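Local atomic coordinates of endoglucanase, family GH5 (Zobellia galactanivorans, PDB entry 6GL2), a protein that probably hydrolyses hemicellulose, including mixed-linked glucan, as a family 5 glycoside hydrolase of a marine bacterium. Residues K15-D20 with Y141-I146; H108-I113 with E152-G157; F316-R321 with P329-A334. All blocks are in the same frame, centred on the assembly; numbering follows the deposited sequence. Where two conformers were deposited one is given.

Interaction 1. Residues K15-D20 with Y141-I146; sequences KEFVLD and YGDYLI
Asp-143 O receives two edge carbons of the Phe-17 ring at once: CE2 stands 3.2 Å from this oxygen and CZ 3.3 Å. The carbonyl oxygen lies in the plane of the ring, so it faces the slightly positive C-H rim and not the pi cloud, a polar touch that is probably mildly favourable. The oxygen is offered by a type I turn running from Gly-142 to Leu-145, closed by the backbone hydrogen bond from Leu-145 N to Gly-142 O. Next to it on the same rim comes Ile-146, approaching the ring's edge from the opposite direction: its CD1 reaches Phe-17 CE1 at 3.6 Å, and its CG1 meets Phe-17 CZ at 3.7 Å. Phe-17 gets across because CG is anti to the backbone N (chi1 -174°), which sends the ring straight out from the helix. A serine here would probably leave Ile-146 CD1 without its apolar partner and open a gap between helix 14-20 and the turn. The Asp-143 carboxylate has other business, a salt bridge with Arg-10. Helix 14-20 lies across the N-terminal mouth of the TIM barrel, where Phe-17 also meets Tyr-101 edge-to-face and touches Ile-223 of strand 222-227, while Ile-146 lies near the start of strand 145-148 and pairs through its backbone with Val-102 and Ile-104 of strand 101-105.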
loop_
_atom_site.group_PDB
_atom_site.type_symbol
_atom_site.label_atom_id
_atom_site.label_comp_id
_atom_site.label_asym_id
_atom_site.label_seq_id
_atom_site.Cartn_x
_atom_site.Cartn_y
_atom_site.Cartn_z
ATOM N N LYS A 15 -4.126 9.087 13.827
ATOM C CA LYS A 15 -5.482 8.600 13.669
ATOM C C LYS A 15 -6.371 9.617 12.933
ATOM O O LYS A 15 -7.257 9.253 12.124
ATOM C CB LYS A 15 -6.101 8.178 14.990
ATOM C CG LYS A 15 -5.438 6.903 15.532
ATOM C CD LYS A 15 -6.102 6.341 16.771
ATOM C CE LYS A 15 -5.417 5.056 17.254
ATOM N NZ LYS A 15 -5.982 4.709 18.621
ATOM N N GLU A 16 -6.147 11.041 13.201
ATOM C CA GLU A 16 -6.901 12.015 12.467
ATOM C C GLU A 16 -6.436 12.095 10.989
ATOM O O GLU A 16 -7.241 12.384 10.127
ATOM C CB GLU A 16 -6.832 13.355 13.168
ATOM C CG GLU A 16 -7.704 14.402 12.545
ATOM C CD GLU A 16 -9.194 14.026 12.378
ATOM O OE1 GLU A 16 -9.880 13.526 13.338
ATOM O OE2 GLU A 16 -9.693 14.216 11.236
ATOM N N PHE A 17 -5.132 11.981 10.798
ATOM C CA PHE A 17 -4.591 11.924 9.410
ATOM C C PHE A 17 -5.237 10.791 8.619
ATOM O O PHE A 17 -5.684 11.049 7.472
ATOM C CB PHE A 17 -3.130 11.787 9.565
ATOM C CG PHE A 17 -2.360 11.863 8.261
ATOM C CD1 PHE A 17 -2.172 10.721 7.445
ATOM C CD2 PHE A 17 -1.753 13.046 7.850
ATOM C CE1 PHE A 17 -1.458 10.812 6.270
ATOM C CE2 PHE A 17 -1.032 13.148 6.680
ATOM C CZ PHE A 17 -0.869 11.991 5.905
ATOM N N VAL A 18 -5.388 9.617 9.173
ATOM C CA VAL A 18 -5.947 8.524 8.457
ATOM C C VAL A 18 -7.405 8.724 8.137
ATOM O O VAL A 18 -7.912 8.345 7.134
ATOM C CB VAL A 18 -5.626 7.156 9.154
ATOM C CG1 VAL A 18 -6.460 6.007 8.643
ATOM C CG2 VAL A 18 -4.134 6.872 9.024
ATOM N N LEU A 19 -8.152 9.327 9.117
ATOM C CA LEU A 19 -9.527 9.742 8.765
ATOM C C LEU A 19 -9.537 10.688 7.559
ATOM O O LEU A 19 -10.396 10.550 6.648
ATOM C CB LEU A 19 -10.264 10.389 9.945
ATOM C CG LEU A 19 -10.485 9.452 11.134
ATOM C CD1 LEU A 19 -11.168 10.266 12.218
ATOM C CD2 LEU A 19 -11.356 8.302 10.788
ATOM N N ASP A 20 -8.643 11.673 7.589
ATOM C CA ASP A 20 -8.594 12.657 6.464
ATOM C C ASP A 20 -8.222 12.022 5.100
ATOM O O ASP A 20 -8.676 12.510 4.094
ATOM C CB ASP A 20 -7.543 13.701 6.776
ATOM C CG ASP A 20 -7.938 14.656 7.902
ATOM O OD1 ASP A 20 -9.070 14.567 8.422
ATOM O OD2 ASP A 20 -7.012 15.429 8.286
ATOM N N TYR A 141 8.047 18.185 -0.312
ATOM C CA TYR A 141 6.597 18.010 -0.394
ATOM C C TYR A 141 5.986 18.061 1.006
ATOM O O TYR A 141 6.589 17.639 1.953
ATOM C CB TYR A 141 6.246 16.668 -1.129
ATOM C CG TYR A 141 6.477 16.755 -2.581
ATOM C CD1 TYR A 141 7.654 16.706 -3.149
ATOM C CD2 TYR A 141 5.407 16.951 -3.403
ATOM C CE1 TYR A 141 7.829 16.862 -4.538
ATOM C CE2 TYR A 141 5.564 17.106 -4.770
ATOM C CZ TYR A 141 6.783 17.013 -5.342
ATOM O OH TYR A 141 6.974 17.190 -6.696
ATOM N N GLY A 142 4.794 18.558 1.073
ATOM C CA GLY A 142 4.034 18.645 2.314
ATOM C C GLY A 142 3.375 17.319 2.684
ATOM O O GLY A 142 3.706 16.256 2.112
ATOM N N ASP A 143 2.579 17.325 3.706
ATOM C CA ASP A 143 2.182 16.093 4.387
ATOM C C ASP A 143 1.045 15.304 3.690
ATOM O O ASP A 143 0.670 14.259 4.157
ATOM C CB ASP A 143 1.816 16.372 5.882
ATOM C CG ASP A 143 0.604 17.202 6.058
ATOM O OD1 ASP A 143 -0.218 17.405 5.200
ATOM O OD2 ASP A 143 0.339 17.597 7.279
ATOM N N TYR A 144 0.598 15.759 2.515
ATOM C CA TYR A 144 -0.252 14.939 1.735
ATOM C C TYR A 144 0.541 13.830 1.022
ATOM O O TYR A 144 -0.116 12.876 0.554
ATOM C CB TYR A 144 -1.086 15.762 0.712
ATOM C CG TYR A 144 -2.267 16.476 1.362
ATOM C CD1 TYR A 144 -2.112 17.589 2.168
ATOM C CD2 TYR A 144 -3.519 16.056 1.055
ATOM C CE1 TYR A 144 -3.230 18.230 2.773
ATOM C CE2 TYR A 144 -4.658 16.698 1.613
ATOM C CZ TYR A 144 -4.451 17.739 2.450
ATOM O OH TYR A 144 -5.562 18.395 3.037
ATOM N N LEU A 145 1.857 13.951 0.976
ATOM C CA LEU A 145 2.686 12.857 0.452
ATOM C C LEU A 145 3.164 12.011 1.622
ATOM O O LEU A 145 3.811 12.506 2.540
ATOM C CB LEU A 145 3.879 13.481 -0.361
ATOM C CG LEU A 145 4.794 12.446 -0.980
ATOM C CD1 LEU A 145 4.023 11.605 -1.993
ATOM C CD2 LEU A 145 6.094 13.065 -1.574
ATOM N N ILE A 146 2.916 10.716 1.457
ATOM C CA ILE A 146 3.171 9.701 2.477
ATOM C C ILE A 146 4.143 8.680 1.890
ATOM O O ILE A 146 4.097 8.347 0.683
ATOM C CB ILE A 146 1.858 8.937 2.760
ATOM C CG1 ILE A 146 0.760 9.906 3.325
ATOM C CG2 ILE A 146 2.017 7.790 3.806
ATOM C CD1 ILE A 146 -0.645 9.417 3.026
#

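Interaction 2. Residues H108-I113 with E152-G157; sequences HDETWI and EPRHKG
Glu-110 and Arg-154 meet at a slant, the carboxylate and guanidinium planes turned 60° against each other. Arg-154 NH1 lies 3.2 Å from Glu-110 OE2, which approaches the guanidinium obliquely; with an N-H...O angle of only 132° this is a salt bridge carrying a weak hydrogen bond. The same NH1 makes a straighter bond to Glu-152 O, 2.9 Å away and in the guanidinium plane, and Arg-154 NE is taken by Glu-161, so the group is fixed from several directions. Glu-110 bends at chi2 (73°), which brings its carboxylate round to NH1. Lys-156 passes over the same glutamate at about a right angle, laying CD 3.9 Å from Glu-110 CB. Between the two backbones, water 3 makes a bridge, 2.8 Å from Ile-113 O and 3.1 Å from Arg-154 N. Both segments are loops at the C-terminal ends of neighbouring strands, 101-105 and 145-148, the rim on which TIM barrels carry their active sites; Ile-113 and Pro-153 then pack down against helix 167-186, Ile-113 also touching helix 117-137.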
loop_
_atom_site.group_PDB
_atom_site.type_symbol
_atom_site.label_atom_id
_atom_site.label_comp_id
_atom_site.label_asym_id
_atom_site.label_seq_id
_atom_site.Cartn_x
_atom_site.Cartn_y
_atom_site.Cartn_z
ATOM N N HIS A 108 7.450 -4.323 -5.843
ATOM C CA HIS A 108 7.834 -5.719 -6.229
ATOM C C HIS A 108 9.301 -5.796 -6.271
ATOM O O HIS A 108 9.952 -6.219 -7.256
ATOM C CB HIS A 108 7.282 -6.175 -7.581
ATOM C CG HIS A 108 5.789 -6.401 -7.615
ATOM N ND1 HIS A 108 5.059 -7.026 -6.606
ATOM C CD2 HIS A 108 4.865 -6.024 -8.577
ATOM C CE1 HIS A 108 3.759 -7.094 -7.009
ATOM N NE2 HIS A 108 3.645 -6.484 -8.177
ATOM N N ASP A 109 9.949 -5.562 -5.145
ATOM C CA ASP A 109 11.419 -5.434 -5.020
ATOM C C ASP A 109 11.981 -6.534 -4.132
ATOM O O ASP A 109 13.096 -6.447 -3.585
ATOM C CB ASP A 109 11.781 -4.006 -4.597
ATOM C CG ASP A 109 11.729 -3.042 -5.776
ATOM O OD1 ASP A 109 12.608 -3.210 -6.682
ATOM O OD2 ASP A 109 10.885 -2.181 -5.762
ATOM N N GLU A 110 11.206 -7.597 -3.942
ATOM C CA GLU A 110 11.593 -8.692 -3.013
ATOM C C GLU A 110 12.938 -9.337 -3.411
ATOM O O GLU A 110 13.650 -9.775 -2.508
ATOM C CB GLU A 110 10.513 -9.792 -3.048
ATOM C CG GLU A 110 9.122 -9.479 -2.568
ATOM C CD GLU A 110 8.291 -8.584 -3.506
ATOM O OE1 GLU A 110 8.481 -8.550 -4.764
ATOM O OE2 GLU A 110 7.400 -7.917 -2.901
ATOM N N THR A 111 13.350 -9.317 -4.678
ATOM C CA THR A 111 14.567 -10.039 -5.096
ATOM C C THR A 111 15.792 -9.410 -4.470
ATOM O O THR A 111 16.783 -10.140 -4.290
ATOM C CB THR A 111 14.707 -10.118 -6.572
ATOM O OG1 THR A 111 14.617 -8.816 -7.188
ATOM C CG2 THR A 111 13.563 -11.056 -7.132
ATOM N N TRP A 112 15.753 -8.155 -4.061
ATOM C CA TRP A 112 16.939 -7.527 -3.389
ATOM C C TRP A 112 16.605 -7.204 -1.968
ATOM O O TRP A 112 17.331 -6.427 -1.317
ATOM C CB TRP A 112 17.523 -6.335 -4.174
ATOM C CG TRP A 112 16.581 -5.182 -4.488
ATOM C CD1 TRP A 112 15.678 -5.064 -5.537
ATOM C CD2 TRP A 112 16.329 -3.986 -3.695
ATOM N NE1 TRP A 112 15.003 -3.879 -5.455
ATOM C CE2 TRP A 112 15.320 -3.195 -4.398
ATOM C CE3 TRP A 112 16.847 -3.487 -2.501
ATOM C CZ2 TRP A 112 14.873 -1.970 -3.902
ATOM C CZ3 TRP A 112 16.385 -2.269 -2.016
ATOM C CH2 TRP A 112 15.436 -1.526 -2.695
ATOM N N ILE A 113 15.425 -7.705 -1.519
ATOM C CA ILE A 113 14.979 -7.463 -0.141
ATOM C C ILE A 113 14.578 -8.781 0.553
ATOM O O ILE A 113 13.503 -8.951 1.140
ATOM C CB ILE A 113 13.835 -6.387 -0.021
ATOM C CG1 ILE A 113 14.180 -5.144 -0.796
ATOM C CG2 ILE A 113 13.551 -6.029 1.455
ATOM C CD1 ILE A 113 13.033 -4.160 -1.013
ATOM N N GLU A 152 4.935 -5.748 0.710
ATOM C CA GLU A 152 4.583 -7.091 1.273
ATOM C C GLU A 152 5.880 -7.831 1.542
ATOM O O GLU A 152 6.108 -8.883 0.921
ATOM C CB GLU A 152 3.625 -7.842 0.429
ATOM C CG GLU A 152 2.269 -7.193 0.265
ATOM C CD GLU A 152 1.289 -7.954 -0.453
ATOM O OE1 GLU A 152 1.689 -8.929 -1.210
ATOM O OE2 GLU A 152 0.052 -7.636 -0.375
ATOM N N PRO A 153 6.778 -7.278 2.346
ATOM C CA PRO A 153 8.142 -7.864 2.478
ATOM C C PRO A 153 8.045 -9.291 3.091
ATOM O O PRO A 153 7.392 -9.499 4.057
ATOM C CB PRO A 153 8.838 -6.901 3.405
ATOM C CG PRO A 153 7.731 -6.315 4.239
ATOM C CD PRO A 153 6.598 -6.137 3.262
ATOM N N ARG A 154 8.637 -10.234 2.409
ATOM C CA ARG A 154 8.405 -11.669 2.709
ATOM C C ARG A 154 9.415 -12.479 1.993
ATOM O O ARG A 154 10.095 -12.013 1.100
ATOM C CB ARG A 154 6.976 -12.112 2.291
ATOM C CG ARG A 154 6.824 -12.126 0.767
ATOM C CD ARG A 154 5.351 -12.178 0.410
ATOM N NE ARG A 154 5.204 -12.332 -1.024
ATOM C CZ ARG A 154 5.291 -11.397 -1.932
ATOM N NH1 ARG A 154 5.523 -10.143 -1.577
ATOM N NH2 ARG A 154 5.105 -11.711 -3.209
ATOM N N HIS A 155 9.475 -13.788 2.334
ATOM C CA HIS A 155 10.341 -14.709 1.626
ATOM C C HIS A 155 9.545 -15.533 0.626
ATOM O O HIS A 155 8.822 -16.449 1.017
ATOM C CB HIS A 155 11.087 -15.599 2.651
ATOM C CG HIS A 155 12.210 -16.356 2.016
ATOM N ND1 HIS A 155 13.162 -16.978 2.775
ATOM C CD2 HIS A 155 12.610 -16.462 0.747
ATOM C CE1 HIS A 155 14.059 -17.524 1.942
ATOM N NE2 HIS A 155 13.737 -17.201 0.710
ATOM N N LYS A 156 9.569 -15.134 -0.616
ATOM C CA LYS A 156 8.722 -15.750 -1.585
ATOM C C LYS A 156 9.117 -17.215 -1.835
ATOM O O LYS A 156 10.326 -17.522 -1.813
ATOM C CB LYS A 156 8.900 -15.039 -2.904
ATOM C CG LYS A 156 8.277 -13.654 -2.949
ATOM C CD LYS A 156 8.580 -12.959 -4.275
ATOM C CE LYS A 156 7.914 -13.714 -5.393
ATOM N NZ LYS A 156 8.029 -12.928 -6.682
ATOM N N GLY A 157 8.108 -18.050 -1.938
ATOM C CA GLY A 157 8.344 -19.461 -2.305
ATOM C C GLY A 157 8.524 -20.341 -1.098
ATOM O O GLY A 157 8.834 -21.527 -1.282
HETATM O O HOH W 1 12.314 -11.251 -0.724
HETATM O O HOH W 2 6.849 -10.022 -5.766
HETATM O O HOH W 3 10.730 -8.715 0.660
#

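Interaction 3. Residues F316-R321 with P329-A334; sequences FGIFNR and PEIAEA
Ile-318 reaches the last helix of the chain with one methyl group, and that methyl makes the close part of this contact. Its CD1 sits in the fork between two successive helix residues: Ile-331 CG2 is 4.0 Å from Ile-318 CD1, and Ala-332 CB is 4.1 Å from that same Ile-318 CD1, the two directions about a right angle apart. The methyl also comes down to the backbone between them, 4.1 Å from Ala-332 N. These are ordinary van der Waals distances; the side chains that meet here are apolar, and their residues are buried. Ile-318 does this with CG1 in the crowded position between the backbone N and the carbonyl carbon (chi1 64°), the rest of the chain extended so that CD1 is carried outward. On the helix, Ile-331 CG2 is anti to the backbone N, leaning across at a slant to meet it, while Ala-332 is short enough for the methyl to come right up to the helix backbone.

The other side is looser. Pro-329 CA is 7.0 Å from Ile-318 CA, the nearest such pair, yet the proline CB points away from the loop and its ring makes no close contact. Beyond it, Glu-330 is exposed and takes no part. The loop has further holds of its own: Asp-309 accepts hydrogen bonds from both Ile-318 N and Phe-319 N, and the Ile-318 backbone is bonded to Tyr-328, just ahead of the helix. Helix 329-336 packs between two others, with Ile-331 against Arg-287 and Ala-291 of helix 284-301 and Ala-332 against Met-57 of helix 48-57, while Ile-318 packs inward on Trp-25 of strand 24-26.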
loop_
_atom_site.group_PDB
_atom_site.type_symbol
_atom_site.label_atom_id
_atom_site.label_comp_id
_atom_site.label_asym_id
_atom_site.label_seq_id
_atom_site.Cartn_x
_atom_site.Cartn_y
_atom_site.Cartn_z
ATOM N N PHE A 316 -9.070 -7.002 -11.173
ATOM C CA PHE A 316 -9.359 -6.024 -10.172
ATOM C C PHE A 316 -9.686 -4.629 -10.695
ATOM O O PHE A 316 -9.948 -3.691 -9.920
ATOM C CB PHE A 316 -8.142 -5.927 -9.210
ATOM C CG PHE A 316 -7.989 -7.122 -8.289
ATOM C CD1 PHE A 316 -8.649 -7.152 -7.131
ATOM C CD2 PHE A 316 -7.225 -8.195 -8.670
ATOM C CE1 PHE A 316 -8.510 -8.243 -6.243
ATOM C CE2 PHE A 316 -7.139 -9.301 -7.834
ATOM C CZ PHE A 316 -7.800 -9.296 -6.635
ATOM N N GLY A 317 -9.645 -4.476 -12.018
ATOM C CA GLY A 317 -9.823 -3.175 -12.598
ATOM C C GLY A 317 -11.296 -2.728 -12.561
ATOM O O GLY A 317 -12.206 -3.422 -13.105
ATOM N N ILE A 318 -11.546 -1.638 -11.896
ATOM C CA ILE A 318 -12.850 -0.995 -11.861
ATOM C C ILE A 318 -12.927 0.312 -12.636
ATOM O O ILE A 318 -14.020 0.725 -13.053
ATOM C CB ILE A 318 -13.409 -0.826 -10.424
ATOM C CG1 ILE A 318 -12.533 0.094 -9.594
ATOM C CG2 ILE A 318 -13.451 -2.199 -9.739
ATOM C CD1 ILE A 318 -13.148 0.417 -8.246
ATOM N N PHE A 319 -11.756 0.866 -12.973
ATOM C CA PHE A 319 -11.624 2.068 -13.841
ATOM C C PHE A 319 -10.979 1.654 -15.152
ATOM O O PHE A 319 -10.026 0.894 -15.144
ATOM C CB PHE A 319 -10.757 3.076 -13.134
ATOM C CG PHE A 319 -10.495 4.346 -13.927
ATOM C CD1 PHE A 319 -11.550 5.166 -14.343
ATOM C CD2 PHE A 319 -9.249 4.689 -14.333
ATOM C CE1 PHE A 319 -11.298 6.312 -15.069
ATOM C CE2 PHE A 319 -9.025 5.854 -15.078
ATOM C CZ PHE A 319 -10.037 6.666 -15.462
ATOM N N ASN A 320 -11.518 2.150 -16.293
ATOM C CA ASN A 320 -10.955 1.886 -17.559
ATOM C C ASN A 320 -9.983 3.019 -17.955
ATOM O O ASN A 320 -10.383 4.135 -18.287
ATOM C CB ASN A 320 -12.041 1.766 -18.636
ATOM C CG ASN A 320 -11.491 1.306 -19.922
ATOM O OD1 ASN A 320 -10.438 1.677 -20.383
ATOM N ND2 ASN A 320 -12.353 0.527 -20.681
ATOM N N ARG A 321 -8.698 2.762 -17.820
ATOM C CA ARG A 321 -7.658 3.773 -18.108
ATOM C C ARG A 321 -7.586 4.154 -19.577
ATOM O O ARG A 321 -7.102 5.291 -19.830
ATOM C CB ARG A 321 -6.280 3.252 -17.608
ATOM C CG ARG A 321 -6.275 2.966 -16.141
ATOM C CD ARG A 321 -4.962 2.435 -15.659
ATOM N NE ARG A 321 -5.125 1.821 -14.351
ATOM C CZ ARG A 321 -4.146 1.189 -13.667
ATOM N NH1 ARG A 321 -2.876 1.249 -14.048
ATOM N NH2 ARG A 321 -4.469 0.516 -12.587
ATOM N N PRO A 329 -18.626 1.378 -11.890
ATOM C CA PRO A 329 -18.754 2.593 -11.095
ATOM C C PRO A 329 -19.422 2.341 -9.731
ATOM O O PRO A 329 -19.137 3.069 -8.797
ATOM C CB PRO A 329 -19.618 3.488 -11.946
ATOM C CG PRO A 329 -20.341 2.606 -12.860
ATOM C CD PRO A 329 -19.406 1.474 -13.156
ATOM N N GLU A 330 -20.313 1.341 -9.661
ATOM C CA GLU A 330 -21.016 1.135 -8.399
ATOM C C GLU A 330 -20.095 0.607 -7.307
ATOM O O GLU A 330 -20.275 0.924 -6.165
ATOM C CB GLU A 330 -22.207 0.200 -8.575
ATOM C CG GLU A 330 -23.230 0.728 -9.554
ATOM C CD GLU A 330 -23.467 2.211 -9.386
ATOM O OE1 GLU A 330 -24.001 2.619 -8.307
ATOM O OE2 GLU A 330 -23.083 3.007 -10.306
ATOM N N ILE A 331 -19.054 -0.167 -7.664
ATOM C CA ILE A 331 -18.018 -0.555 -6.687
ATOM C C ILE A 331 -17.354 0.686 -6.156
ATOM O O ILE A 331 -17.128 0.823 -4.972
ATOM C CB ILE A 331 -17.026 -1.620 -7.230
ATOM C CG1 ILE A 331 -17.745 -2.951 -7.531
ATOM C CG2 ILE A 331 -15.836 -1.830 -6.273
ATOM C CD1 ILE A 331 -16.919 -4.027 -8.205
ATOM N N ALA A 332 -16.913 1.535 -7.115
ATOM C CA ALA A 332 -16.228 2.767 -6.692
ATOM C C ALA A 332 -17.082 3.606 -5.731
ATOM O O ALA A 332 -16.625 4.080 -4.712
ATOM C CB ALA A 332 -15.745 3.579 -7.892
ATOM N N GLU A 333 -18.338 3.737 -6.154
ATOM C CA GLU A 333 -19.253 4.573 -5.354
ATOM C C GLU A 333 -19.485 3.964 -3.997
ATOM O O GLU A 333 -19.571 4.693 -3.017
ATOM C CB GLU A 333 -20.560 4.778 -6.127
ATOM C CG GLU A 333 -20.399 5.795 -7.243
ATOM C CD GLU A 333 -21.374 5.617 -8.397
ATOM O OE1 GLU A 333 -22.378 4.911 -8.194
ATOM O OE2 GLU A 333 -21.159 6.185 -9.479
ATOM N N ALA A 334 -19.525 2.646 -3.910
ATOM C CA ALA A 334 -19.730 1.954 -2.635
ATOM C C ALA A 334 -18.570 2.135 -1.713
ATOM O O ALA A 334 -18.753 2.206 -0.475
ATOM C CB ALA A 334 -19.867 0.472 -2.898
#

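How the interactions relate
The three contacts mark different levels of one barrel. Interaction 1 sets helix 14-20 against the start of strand 145-148 and interaction 2 joins the loops that follow strands 101-105 and 145-148, so strand 145-148 links them at its two ends, their centres 27 Å apart. Interaction 3 belongs to the outer layer, where the final helix meets the loop after strand 304-307; its nearest atoms lie about 10 Å from interaction 2 and about 14 Å from interaction 1. Chemistry follows place: interactions 1 and 3 are buried and mostly apolar, one using an aromatic edge and the other aliphatic methyls, whereas the partly exposed interaction 2 relies on charge and water.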